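4-hydroxy-tetrahydrodipicolinate synthase (Methylacidiphilum fumariolicum SolV, PDB 6T3T) probably catalyses the condensation of pyruvate with aspartate beta-semialdehyde to 4-hydroxy-tetrahydrodipicolinate, a step in lysine biosynthesis. Local coordinates at residues T6-I11 with A207-P212; I143-V148 with S172-A177; G166-V171 with L196-V201; R231-T236 with A294-L299; L240-M245 with L279-T284. One frame throughout, in Å; residues are numbered along the deposited sequence.

Contact 1. Residues T6-I11 with A207-P212; sequences TYTAII and ASNLFP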
# COMPACT_ATOMS: atom_id res chain seq x y z
N THR A 6 22.08 21.08 9.35
CA THR A 6 20.65 21.27 9.57
C THR A 6 20.16 22.53 8.87
O THR A 6 20.66 23.63 9.14
CB THR A 6 20.33 21.36 11.06
OG1 THR A 6 20.87 20.20 11.71
CG2 THR A 6 18.80 21.43 11.27
N TYR A 7 19.17 22.35 8.00
CA TYR A 7 18.50 23.40 7.25
C TYR A 7 17.04 23.44 7.66
O TYR A 7 16.37 22.41 7.70
CB TYR A 7 18.63 23.12 5.75
CG TYR A 7 20.04 23.31 5.21
CD1 TYR A 7 21.07 22.42 5.51
CD2 TYR A 7 20.34 24.40 4.41
CE1 TYR A 7 22.37 22.64 5.05
CE2 TYR A 7 21.63 24.61 3.94
CZ TYR A 7 22.63 23.73 4.25
OH TYR A 7 23.89 23.97 3.75
N THR A 8 16.52 24.62 7.95
CA THR A 8 15.16 24.73 8.47
C THR A 8 14.21 25.09 7.33
O THR A 8 14.39 26.13 6.69
CB THR A 8 15.13 25.78 9.59
OG1 THR A 8 16.04 25.37 10.62
CG2 THR A 8 13.70 25.98 10.17
N ALA A 9 13.24 24.22 7.04
CA ALA A 9 12.13 24.57 6.15
C ALA A 9 11.20 25.47 6.96
O ALA A 9 10.45 24.99 7.83
CB ALA A 9 11.41 23.33 5.63
N ILE A 10 11.29 26.78 6.75
CA ILE A 10 10.58 27.73 7.59
C ILE A 10 9.12 27.84 7.16
O ILE A 10 8.80 27.75 5.96
CB ILE A 10 11.25 29.12 7.54
CG1 ILE A 10 11.40 29.59 6.08
CG2 ILE A 10 12.57 29.07 8.23
CD1 ILE A 10 11.48 31.08 6.00
N ILE A 11 8.25 28.07 8.14
CA ILE A 11 6.88 28.52 7.85
C ILE A 11 6.93 29.87 7.11
O ILE A 11 7.91 30.61 7.18
CB ILE A 11 6.07 28.66 9.15
CG1 ILE A 11 6.77 29.63 10.11
CG2 ILE A 11 5.92 27.31 9.88
CD1 ILE A 11 5.82 30.30 11.10
N ALA A 207 11.09 20.35 12.63
CA ALA A 207 11.15 20.55 14.08
C ALA A 207 12.08 21.70 14.46
O ALA A 207 11.85 22.36 15.48
CB ALA A 207 11.63 19.28 14.79
N SER A 208 13.12 21.95 13.65
CA SER A 208 14.09 22.99 13.94
C SER A 208 13.48 24.39 13.95
O SER A 208 14.13 25.31 14.43
CB SER A 208 15.24 22.93 12.94
OG SER A 208 14.78 23.07 11.60
N ASN A 209 12.26 24.56 13.40
CA ASN A 209 11.50 25.80 13.53
C ASN A 209 11.28 26.15 14.99
O ASN A 209 11.25 27.33 15.36
CB ASN A 209 10.14 25.66 12.86
CG ASN A 209 10.17 25.94 11.39
OD1 ASN A 209 10.31 27.10 10.97
ND2 ASN A 209 10.03 24.89 10.59
N LEU A 210 11.05 25.13 15.80
CA LEU A 210 10.75 25.26 17.21
C LEU A 210 11.98 25.10 18.08
O LEU A 210 12.18 25.90 18.99
CB LEU A 210 9.71 24.20 17.61
CG LEU A 210 8.28 24.35 17.10
CD1 LEU A 210 7.55 23.03 17.29
CD2 LEU A 210 7.52 25.52 17.81
N PHE A 211 12.81 24.10 17.77
CA PHE A 211 13.96 23.73 18.59
C PHE A 211 15.19 23.65 17.69
O PHE A 211 15.73 22.56 17.45
CB PHE A 211 13.71 22.42 19.34
CG PHE A 211 12.53 22.48 20.26
CD1 PHE A 211 12.61 23.15 21.47
CD2 PHE A 211 11.32 21.89 19.90
CE1 PHE A 211 11.51 23.22 22.33
CE2 PHE A 211 10.19 21.97 20.75
CZ PHE A 211 10.30 22.64 21.98
N PRO A 212 15.66 24.79 17.18
CA PRO A 212 16.83 24.77 16.27
C PRO A 212 18.10 24.20 16.89
O PRO A 212 18.76 23.37 16.28
CB PRO A 212 17.00 26.26 15.89
CG PRO A 212 16.35 27.01 16.99
CD PRO A 212 15.16 26.16 17.41
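Asn209 ND2 joins the two segments by its bond to Ala9 O, 2.8 Å long and nearly straight (165° at the hydrogen). The same nitrogen also bonds to Val206 O, so the amide is gripped by two backbone carbonyls. Ala9 O lies close to the amide plane of Asn209, whereas the nitrogen approaches that carbonyl from outside the carbonyl's own plane, tilted by 34°. On the far end of the amide, Asn209 OD1 is buried with no polar partner in the model. It rests 3.4 Å from Ile10 CA, and Ile11 N at 3.6 Å is not hydrogen-bonded to it.

A second polar link joins Thr8 OG1 and Ser208 OG, 2.8 Å apart. With chi1 at -59°, Thr8 turns its methyl opposite the backbone nitrogen and toward the amide, where Thr8 CG2 stands 3.7 Å from Asn209 OD1, while the hydroxyl is left to face the serine. Gln31 braces this pair from outside, its OE1 bonding to Thr8 OG1 and its NE2 to Ser208 O.

The elements joined are the first strand of the (beta/alpha)8 barrel and the loop that follows its eighth strand, 202-205. Strand 5-9 also pairs directly with that eighth strand through Tyr7. The Ala9 side chain lies about 4 Å from those of Thr45 and Val204, both predicted to bind pyruvate, and about 3 Å from a bound sulfate. Side-chain polar bonds therefore extend the closing seam of the barrel beyond strand pairing, right beside the probable substrate pocket.

Contact 2. Residues I143-V148 with S172-A177; sequences IAVDTV and SQLVEA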
# COMPACT_ATOMS: atom_id res chain seq x y z
N ILE A 143 11.32 9.62 -7.11
CA ILE A 143 12.50 9.74 -7.96
C ILE A 143 13.30 8.46 -7.77
O ILE A 143 13.87 8.25 -6.70
CB ILE A 143 13.35 10.97 -7.65
CG1 ILE A 143 12.47 12.23 -7.53
CG2 ILE A 143 14.42 11.14 -8.75
CD1 ILE A 143 13.23 13.45 -7.01
N ALA A 144 13.30 7.60 -8.78
CA ALA A 144 14.06 6.35 -8.69
C ALA A 144 15.55 6.63 -8.52
O ALA A 144 16.08 7.65 -8.99
CB ALA A 144 13.84 5.51 -9.94
N VAL A 145 16.22 5.70 -7.83
CA VAL A 145 17.66 5.78 -7.58
C VAL A 145 18.43 5.91 -8.89
O VAL A 145 19.37 6.69 -9.01
CB VAL A 145 18.15 4.55 -6.79
CG1 VAL A 145 19.67 4.48 -6.75
CG2 VAL A 145 17.58 4.53 -5.36
N ASP A 146 18.06 5.10 -9.89
CA ASP A 146 18.74 5.17 -11.17
C ASP A 146 18.54 6.54 -11.81
O ASP A 146 19.48 7.09 -12.41
CB ASP A 146 18.22 4.08 -12.11
CG ASP A 146 18.71 4.26 -13.51
OD1 ASP A 146 19.86 3.85 -13.77
OD2 ASP A 146 17.95 4.83 -14.34
N THR A 147 17.35 7.13 -11.63
CA THR A 147 17.08 8.47 -12.15
C THR A 147 17.94 9.51 -11.47
O THR A 147 18.50 10.39 -12.13
CB THR A 147 15.60 8.84 -11.99
OG1 THR A 147 14.80 7.93 -12.74
CG2 THR A 147 15.30 10.28 -12.47
N VAL A 148 18.06 9.44 -10.14
CA VAL A 148 18.99 10.31 -9.41
C VAL A 148 20.42 10.13 -9.95
O VAL A 148 21.15 11.11 -10.15
CB VAL A 148 18.93 10.04 -7.90
CG1 VAL A 148 19.92 10.89 -7.18
CG2 VAL A 148 17.53 10.30 -7.34
N SER A 172 20.43 3.78 1.71
CA SER A 172 21.47 2.80 1.39
C SER A 172 21.64 2.62 -0.12
O SER A 172 22.76 2.48 -0.61
CB SER A 172 21.17 1.44 2.04
OG SER A 172 21.29 1.51 3.44
N GLN A 173 20.52 2.60 -0.86
CA GLN A 173 20.62 2.49 -2.32
C GLN A 173 21.26 3.74 -2.93
O GLN A 173 22.09 3.64 -3.85
CB GLN A 173 19.23 2.25 -2.94
CG GLN A 173 18.72 0.78 -2.79
CD GLN A 173 17.20 0.62 -2.88
OE1 GLN A 173 16.45 1.58 -2.72
NE2 GLN A 173 16.74 -0.61 -3.10
N LEU A 174 20.90 4.92 -2.44
CA LEU A 174 21.48 6.15 -2.96
C LEU A 174 22.98 6.20 -2.71
O LEU A 174 23.75 6.58 -3.60
CB LEU A 174 20.76 7.35 -2.36
CG LEU A 174 19.34 7.54 -2.89
CD1 LEU A 174 18.54 8.55 -2.07
CD2 LEU A 174 19.41 7.94 -4.36
N VAL A 175 23.43 5.82 -1.50
CA VAL A 175 24.87 5.81 -1.23
C VAL A 175 25.58 4.76 -2.11
O VAL A 175 26.66 5.02 -2.64
CB VAL A 175 25.16 5.65 0.27
CG1 VAL A 175 24.60 6.83 1.05
CG2 VAL A 175 24.54 4.43 0.81
N GLU A 176 24.96 3.59 -2.33
CA GLU A 176 25.54 2.65 -3.29
C GLU A 176 25.75 3.30 -4.65
O GLU A 176 26.78 3.08 -5.29
CB GLU A 176 24.62 1.45 -3.53
CG GLU A 176 24.98 0.12 -2.93
CD GLU A 176 26.40 -0.34 -3.20
OE1 GLU A 176 26.78 -0.70 -4.34
OE2 GLU A 176 27.15 -0.39 -2.21
N ALA A 177 24.77 4.08 -5.12
CA ALA A 177 24.76 4.48 -6.51
C ALA A 177 25.46 5.80 -6.78
O ALA A 177 25.86 6.04 -7.92
CB ALA A 177 23.32 4.56 -7.04
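Val145 meets helix 168-177 with both of its methyls, and they diverge onto neighbouring turns. CG1, set opposite the backbone nitrogen by a chi1 of 169°, runs to Ala177, with Val145 CG1 and Ala177 CB 3.7 Å apart. The other branch turns to the preceding turn, where Val145 CG2 is 3.7 Å from Gln173 CB. The valine and glutamine side chains cross at about a right angle, so the methyl abuts the base of the glutamine while the rest of that chain extends past it. Against Leu174 the valine is inclined, and the meeting is again through one branch: Val145 CG2 to Leu174 CD2 is 4.0 Å.

Both helices belong to the outer layer of the (beta/alpha)8 barrel. Helix 145-154 comes after the fifth strand, 130-134, and helix 168-177 after the sixth, 158-163; Val145 lies in the first turn of its helix.

One turn further on, Val148 approaches Leu174 at about a right angle, with Val148 CG1 and Leu174 CD2 4.1 Å apart. The single methyl CD2 thus serves both valines, three residues apart on their helix. Both residues also pack on barrel strands, Val148 on Ile161 and Leu174 on Ile184. No hydrogen bond crosses between the segments. Gln173 also packs against Tyr238 of the second subunit, and Ser172 OG bonds to His234 NE2 of that same neighbour.

Contact 3. Residues G166-V171 with L196-V201; sequences GSVDRV and LSVGAV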
# COMPACT_ATOMS: atom_id res chain seq x y z
N GLY A 166 10.30 8.25 3.16
CA GLY A 166 9.96 7.42 4.31
C GLY A 166 10.64 6.07 4.37
O GLY A 166 10.19 5.19 5.11
N SER A 167 11.74 5.88 3.65
CA SER A 167 12.40 4.59 3.55
C SER A 167 13.89 4.79 3.76
O SER A 167 14.54 5.45 2.95
CB SER A 167 12.11 3.94 2.18
OG SER A 167 13.11 2.98 1.83
N VAL A 168 14.42 4.21 4.85
CA VAL A 168 15.86 4.29 5.12
C VAL A 168 16.63 3.49 4.10
O VAL A 168 17.77 3.80 3.77
CB VAL A 168 16.19 3.77 6.54
CG1 VAL A 168 17.64 4.10 6.93
CG2 VAL A 168 15.22 4.31 7.53
N ASP A 169 16.01 2.42 3.59
CA ASP A 169 16.63 1.60 2.56
C ASP A 169 16.95 2.41 1.30
O ASP A 169 17.92 2.12 0.59
CB ASP A 169 15.70 0.43 2.26
CG ASP A 169 16.45 -0.80 1.93
OD1 ASP A 169 17.12 -1.32 2.85
OD2 ASP A 169 16.38 -1.24 0.77
N ARG A 170 16.11 3.39 0.99
CA ARG A 170 16.42 4.29 -0.11
C ARG A 170 17.77 4.97 0.09
O ARG A 170 18.53 5.17 -0.87
CB ARG A 170 15.31 5.32 -0.24
CG ARG A 170 15.52 6.32 -1.35
CD ARG A 170 15.69 5.57 -2.63
NE ARG A 170 14.54 4.75 -3.00
CZ ARG A 170 13.61 5.15 -3.86
NH1 ARG A 170 13.71 6.37 -4.40
NH2 ARG A 170 12.59 4.34 -4.17
N VAL A 171 18.10 5.33 1.33
CA VAL A 171 19.39 5.98 1.58
C VAL A 171 20.54 5.03 1.26
O VAL A 171 21.50 5.39 0.57
CB VAL A 171 19.45 6.53 3.02
CG1 VAL A 171 20.81 7.11 3.30
CG2 VAL A 171 18.37 7.61 3.23
N LEU A 196 21.13 9.14 8.96
CA LEU A 196 22.55 9.39 9.24
C LEU A 196 23.37 8.10 9.37
O LEU A 196 24.51 8.02 8.89
CB LEU A 196 22.66 10.18 10.55
CG LEU A 196 22.68 11.71 10.56
CD1 LEU A 196 21.72 12.30 9.52
CD2 LEU A 196 22.32 12.19 11.94
N SER A 197 22.82 7.09 10.05
CA SER A 197 23.58 5.87 10.31
C SER A 197 23.97 5.13 9.03
O SER A 197 24.94 4.37 9.02
CB SER A 197 22.77 4.93 11.21
OG SER A 197 21.78 4.27 10.44
N VAL A 198 23.21 5.31 7.95
CA VAL A 198 23.57 4.65 6.70
C VAL A 198 24.07 5.63 5.65
O VAL A 198 24.18 5.27 4.48
CB VAL A 198 22.41 3.80 6.17
CG1 VAL A 198 22.11 2.69 7.15
CG2 VAL A 198 21.16 4.66 6.00
N GLY A 199 24.37 6.89 6.02
CA GLY A 199 25.12 7.75 5.12
C GLY A 199 24.60 9.14 4.77
O GLY A 199 25.31 9.92 4.11
N ALA A 200 23.41 9.49 5.25
CA ALA A 200 22.94 10.86 5.13
C ALA A 200 23.85 11.77 5.95
O ALA A 200 24.52 11.34 6.89
CB ALA A 200 21.49 10.96 5.59
N VAL A 201 23.84 13.06 5.60
CA VAL A 201 24.76 14.02 6.18
C VAL A 201 24.03 15.24 6.73
O VAL A 201 24.65 16.26 7.03
CB VAL A 201 25.86 14.43 5.17
CG1 VAL A 201 26.80 13.22 4.87
CG2 VAL A 201 25.26 15.02 3.87
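The Schellman motif that ends helix 192-197 brings Val198 against Val168 and Val171 in the opening turn of helix 168-177. The motif is identified by its two bonds, Gly199 N to Leu196 O and Ala200 N to Phe195 O, and by the positive phi of Gly199 (128°). Val198, the residue just before this glycine, points at the other helix. Its CG2 fits between two methyls one turn apart: Val198 CG2 is 3.7 Å from Val168 CG1 and equally 3.7 Å from Val171 CG1. The Val168 side chain stands at about a right angle to Val198, while Val171 is more obliquely set. Each helix valine offers the branch lying opposite its backbone nitrogen (chi1 -169° and 176°). Val171 CG1 further reaches the turn itself, 4.0 Å from Ala200 N.

Phe195 packs on both helix valines from the same chain. The second subunit is close too: its own Val168 packs on Val168, and its His234 on Val198. Since no hydrogen bond runs between the segments and the turn nitrogens are engaged by their own helix, the contact relies on apolar packing, methyl against methyl, next to a subunit interface.

Contact 4. Residues R231-T236 with A294-L299; sequences RQLHQT and AKVEHL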
# COMPACT_ATOMS: atom_id res chain seq x y z
N ARG A 231 21.36 9.33 19.86
CA ARG A 231 20.16 8.53 20.08
C ARG A 231 19.33 9.07 21.25
O ARG A 231 18.09 9.12 21.18
CB ARG A 231 20.55 7.07 20.35
CG ARG A 231 19.38 6.18 20.73
CD ARG A 231 19.76 4.71 20.66
NE ARG A 231 20.73 4.30 21.67
CZ ARG A 231 21.52 3.23 21.55
NH1 ARG A 231 21.45 2.46 20.46
NH2 ARG A 231 22.37 2.91 22.53
N GLN A 232 20.01 9.47 22.33
CA GLN A 232 19.38 10.07 23.49
C GLN A 232 18.57 11.31 23.11
O GLN A 232 17.43 11.48 23.56
CB GLN A 232 20.48 10.40 24.50
CG GLN A 232 20.06 10.55 25.94
CD GLN A 232 21.26 10.73 26.88
OE1 GLN A 232 22.43 10.50 26.52
NE2 GLN A 232 20.98 11.17 28.08
N LEU A 233 19.16 12.20 22.28
CA LEU A 233 18.45 13.39 21.84
C LEU A 233 17.29 13.03 20.94
O LEU A 233 16.20 13.60 21.06
CB LEU A 233 19.36 14.37 21.09
CG LEU A 233 19.94 15.60 21.75
CD1 LEU A 233 20.53 16.55 20.70
CD2 LEU A 233 18.92 16.29 22.63
N HIS A 234 17.51 12.07 20.04
CA HIS A 234 16.44 11.55 19.19
C HIS A 234 15.26 11.07 20.02
O HIS A 234 14.11 11.40 19.74
CB HIS A 234 16.98 10.43 18.32
CG HIS A 234 15.91 9.66 17.64
ND1 HIS A 234 15.35 10.07 16.45
CD2 HIS A 234 15.29 8.50 17.97
CE1 HIS A 234 14.42 9.20 16.09
NE2 HIS A 234 14.36 8.25 16.99
N GLN A 235 15.53 10.30 21.08
CA GLN A 235 14.41 9.76 21.86
C GLN A 235 13.72 10.87 22.65
O GLN A 235 12.49 10.85 22.81
CB GLN A 235 14.89 8.64 22.81
CG GLN A 235 15.44 7.35 22.13
CD GLN A 235 16.27 6.41 23.06
OE1 GLN A 235 16.50 6.70 24.23
NE2 GLN A 235 16.70 5.28 22.51
N THR A 236 14.49 11.86 23.09
CA THR A 236 13.92 13.02 23.76
C THR A 236 12.97 13.76 22.83
O THR A 236 11.90 14.21 23.25
CB THR A 236 15.02 13.97 24.23
OG1 THR A 236 15.88 13.30 25.16
CG2 THR A 236 14.41 15.20 24.90
N ALA A 294 15.36 20.23 28.66
CA ALA A 294 16.11 20.90 29.72
C ALA A 294 16.92 19.89 30.54
O ALA A 294 18.04 20.19 30.95
CB ALA A 294 15.16 21.70 30.61
N LYS A 295 16.42 18.67 30.68
CA LYS A 295 17.11 17.66 31.47
C LYS A 295 18.28 17.05 30.72
O LYS A 295 19.13 16.41 31.35
CB LYS A 295 16.14 16.55 31.88
CG LYS A 295 15.07 17.03 32.86
CD LYS A 295 13.90 16.05 32.97
CE LYS A 295 14.28 14.72 33.57
NZ LYS A 295 13.08 14.01 34.10
N VAL A 296 18.35 17.21 29.39
CA VAL A 296 19.51 16.73 28.64
C VAL A 296 20.21 17.91 27.99
O VAL A 296 20.78 17.79 26.90
CB VAL A 296 19.15 15.64 27.60
CG1 VAL A 296 18.68 14.36 28.30
CG2 VAL A 296 18.11 16.14 26.60
N GLU A 297 20.18 19.07 28.67
CA GLU A 297 20.71 20.29 28.09
C GLU A 297 22.19 20.16 27.75
O GLU A 297 22.66 20.76 26.79
CB GLU A 297 20.49 21.47 29.03
CG GLU A 297 21.21 22.73 28.60
CD GLU A 297 20.60 24.00 29.18
OE1 GLU A 297 19.52 23.91 29.80
OE2 GLU A 297 21.19 25.10 28.99
N HIS A 298 22.93 19.32 28.49
CA HIS A 298 24.35 19.15 28.19
C HIS A 298 24.59 18.55 26.81
O HIS A 298 25.70 18.65 26.30
CB HIS A 298 25.01 18.28 29.27
CG HIS A 298 24.61 16.83 29.23
ND1 HIS A 298 23.36 16.38 29.61
CD2 HIS A 298 25.30 15.72 28.88
CE1 HIS A 298 23.30 15.07 29.49
NE2 HIS A 298 24.47 14.64 29.05
N LEU A 299 23.57 17.94 26.20
CA LEU A 299 23.75 17.34 24.87
C LEU A 299 23.66 18.37 23.75
O LEU A 299 24.21 18.15 22.67
CB LEU A 299 22.71 16.25 24.63
CG LEU A 299 22.64 15.08 25.62
CD1 LEU A 299 21.46 14.15 25.32
CD2 LEU A 299 23.97 14.31 25.64
O HOH W 1 24.90 11.51 27.90
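The van der Waals contacts centre on Leu299 and Val296, which face helix 227-243. Leu299 CD1 lies across the extended chain of Gln232 at about a right angle, with Leu299 CD1 and Gln232 CD 3.8 Å apart; the methyl also touches CB and CG, so the aliphatic part of the glutamine takes part. Leu233 and Leu299 instead slide past each other in opposite directions, Leu233 CG meeting Leu299 CB at 4.0 Å. Val296 splits its branches. Val296 CG1 sits 3.9 Å from Gln232 NE2, whereas Val296 CG2 lies 4.1 Å from Leu233 CD2 and also touches Thr236 OG1, the valine and threonine meeting tip to tip.

These segments belong to the helical region that follows the (beta/alpha)8 barrel in this family. Here the chain after helix 276-295 turns against helix 227-243. Leu233 and Thr236 continue the packing on Leu293 of the long last helix, and Leu233 reaches Ala217 and Leu221 of helix 212-223.

Polar links are sparse. Thr236 OG1 donates to Gln232 O at 2.9 Å, a bond within the helix that turns the hydroxyl back to its own backbone; the same carbonyl accepts from Thr236 N on the opposite face of its plane. Across the segments a water is the bridge. It donates to Gln232 OE1 at 3.0 Å and lies in the plane of the His298 ring, at its edge, where the bond to His298 NE2 is weak at 3.4 Å. Leu299 CG, from the next residue, sits over one face of that ring, toward its rim.

Contact 5. Residues L240-M245 with L279-T284; sequences LFRDLM and LEKLKT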
# COMPACT_ATOMS: atom_id res chain seq x y z
N LEU A 240 7.73 14.66 19.85
CA LEU A 240 7.49 15.89 19.10
C LEU A 240 7.58 15.64 17.59
O LEU A 240 6.71 16.08 16.83
CB LEU A 240 8.47 16.99 19.53
CG LEU A 240 8.22 18.30 18.74
CD1 LEU A 240 6.96 19.01 19.20
CD2 LEU A 240 9.41 19.23 18.80
N PHE A 241 8.62 14.91 17.14
CA PHE A 241 8.74 14.59 15.72
C PHE A 241 7.47 13.96 15.18
O PHE A 241 7.04 14.25 14.06
CB PHE A 241 9.90 13.64 15.46
CG PHE A 241 11.25 14.25 15.64
CD1 PHE A 241 11.42 15.64 15.72
CD2 PHE A 241 12.36 13.43 15.74
CE1 PHE A 241 12.69 16.20 15.90
CE2 PHE A 241 13.65 13.98 15.93
CZ PHE A 241 13.81 15.38 16.00
N ARG A 242 6.89 13.03 15.96
CA ARG A 242 5.65 12.35 15.62
C ARG A 242 4.47 13.33 15.55
O ARG A 242 3.71 13.35 14.57
CB ARG A 242 5.41 11.26 16.66
CG ARG A 242 4.44 10.14 16.41
CD ARG A 242 4.15 9.49 17.81
NE ARG A 242 3.71 10.51 18.78
CZ ARG A 242 3.95 10.50 20.10
NH1 ARG A 242 3.50 11.50 20.86
NH2 ARG A 242 4.63 9.51 20.67
N ASP A 243 4.28 14.14 16.59
CA ASP A 243 3.12 15.00 16.63
C ASP A 243 3.22 16.21 15.71
O ASP A 243 2.19 16.83 15.42
CB ASP A 243 2.85 15.43 18.07
CG ASP A 243 2.24 14.31 18.86
OD1 ASP A 243 1.76 13.36 18.20
OD2 ASP A 243 2.23 14.35 20.11
N LEU A 244 4.40 16.55 15.20
CA LEU A 244 4.46 17.57 14.15
C LEU A 244 3.90 17.07 12.83
O LEU A 244 3.82 17.88 11.88
CB LEU A 244 5.89 18.04 13.96
CG LEU A 244 6.38 18.93 15.11
CD1 LEU A 244 7.82 19.33 14.85
CD2 LEU A 244 5.48 20.16 15.25
N MET A 245 3.55 15.77 12.74
CA MET A 245 2.82 15.20 11.61
C MET A 245 1.45 14.66 12.00
O MET A 245 0.88 13.87 11.25
CB MET A 245 3.63 14.07 10.96
CG MET A 245 4.74 14.55 10.06
SD MET A 245 5.69 13.20 9.27
CE MET A 245 6.41 12.44 10.70
N LEU A 279 -4.94 18.99 18.60
CA LEU A 279 -4.42 20.20 19.23
C LEU A 279 -3.98 19.92 20.66
O LEU A 279 -2.90 20.35 21.08
CB LEU A 279 -5.49 21.30 19.21
CG LEU A 279 -5.13 22.67 19.83
CD1 LEU A 279 -4.03 23.34 19.02
CD2 LEU A 279 -6.32 23.64 19.97
N GLU A 280 -4.82 19.19 21.42
CA GLU A 280 -4.47 18.92 22.81
C GLU A 280 -3.25 18.02 22.91
O GLU A 280 -2.38 18.24 23.76
CB GLU A 280 -5.64 18.27 23.54
CG GLU A 280 -5.29 17.82 24.96
CD GLU A 280 -5.06 19.00 25.91
OE1 GLU A 280 -5.42 20.15 25.54
OE2 GLU A 280 -4.54 18.78 27.03
N LYS A 281 -3.21 16.98 22.08
CA LYS A 281 -2.05 16.11 22.04
C LYS A 281 -0.79 16.90 21.72
O LYS A 281 0.24 16.74 22.38
CB LYS A 281 -2.28 15.00 21.01
CG LYS A 281 -1.10 14.08 20.78
CD LYS A 281 -0.84 13.23 22.01
CE LYS A 281 0.44 12.42 21.87
NZ LYS A 281 0.90 11.90 23.21
N LEU A 282 -0.86 17.77 20.70
CA LEU A 282 0.29 18.59 20.33
C LEU A 282 0.70 19.48 21.50
O LEU A 282 1.89 19.59 21.83
CB LEU A 282 -0.03 19.45 19.09
CG LEU A 282 1.12 20.39 18.73
CD1 LEU A 282 2.39 19.56 18.38
CD2 LEU A 282 0.74 21.38 17.61
N LYS A 283 -0.27 20.15 22.12
CA LYS A 283 0.01 21.02 23.25
C LYS A 283 0.70 20.26 24.38
O LYS A 283 1.71 20.71 24.92
CB LYS A 283 -1.30 21.64 23.74
CG LYS A 283 -1.20 22.59 24.90
CD LYS A 283 -2.57 23.22 25.14
CE LYS A 283 -2.51 24.32 26.19
NZ LYS A 283 -3.74 25.18 26.10
N THR A 284 0.17 19.10 24.75
CA THR A 284 0.79 18.35 25.83
C THR A 284 2.18 17.85 25.42
O THR A 284 3.12 17.93 26.22
CB THR A 284 -0.11 17.20 26.30
OG1 THR A 284 -0.32 16.30 25.22
CG2 THR A 284 -1.47 17.72 26.75
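Lys281 lies across the carboxylate of Asp243 at about a right angle, and here the segments come closest: Lys281 CE is 3.2 Å and Lys281 CG 3.4 Å from Asp243 OD2. A bend at chi2 (68°) folds the lysine chain over this oxygen, so methylenes rather than the ammonium make the touch; Lys281 NZ remains 4.2 Å from Asp243 OD2, beyond a salt bridge. The carboxylate is held by other groups. Arg242 NH1 forms a salt bridge with Asp243 OD2 at 3.2 Å, fairly straight (159°), the oxygen lying near the guanidinium plane but being met from above its own carboxylate plane. Thr285 OG1 bonds to the same oxygen from the last helix. Arginine and lysine thus gather round one carboxylate, which would offset part of their charge. Arg242 and Lys281 are partly exposed, whereas Asp243 is buried.

The leucine side is wholly buried and more loosely spaced. Leu282 offers its CD1 branch, which lies 4.0 Å from Asp243 O and 4.4 Å from Leu244 CD2. Helix 251-259 touches both leucines, Val253 on Leu244 and Thr255 on Leu282.

Lysine methylenes laid on a carboxylate, beside looser leucine packing, join the C-terminal part of helix 227-243 to helix 276-295, two of the helices of the C-terminal helical region that follows the barrel in dihydrodipicolinate synthases.

In the fold
From the N terminus, the first barrel strand opens contact 1, which closes some two hundred residues later in the loop after the eighth strand. Contacts 2 and 3 are nested inside that loop. Their segments alternate along the chain, so they cross, and they share helix 168-177, tying three consecutive outer helices together beside the second subunit. After contact 1 has closed, helix 227-243 opens contact 4 and then contact 5. Contact 5 closes first, on helix 276-295, and is nested within contact 4, which closes at the chain's C-terminal tail. Ala207 and Phe211 of contact 1 touch Phe241 and Leu240 of contact 5, joining barrel and helical region.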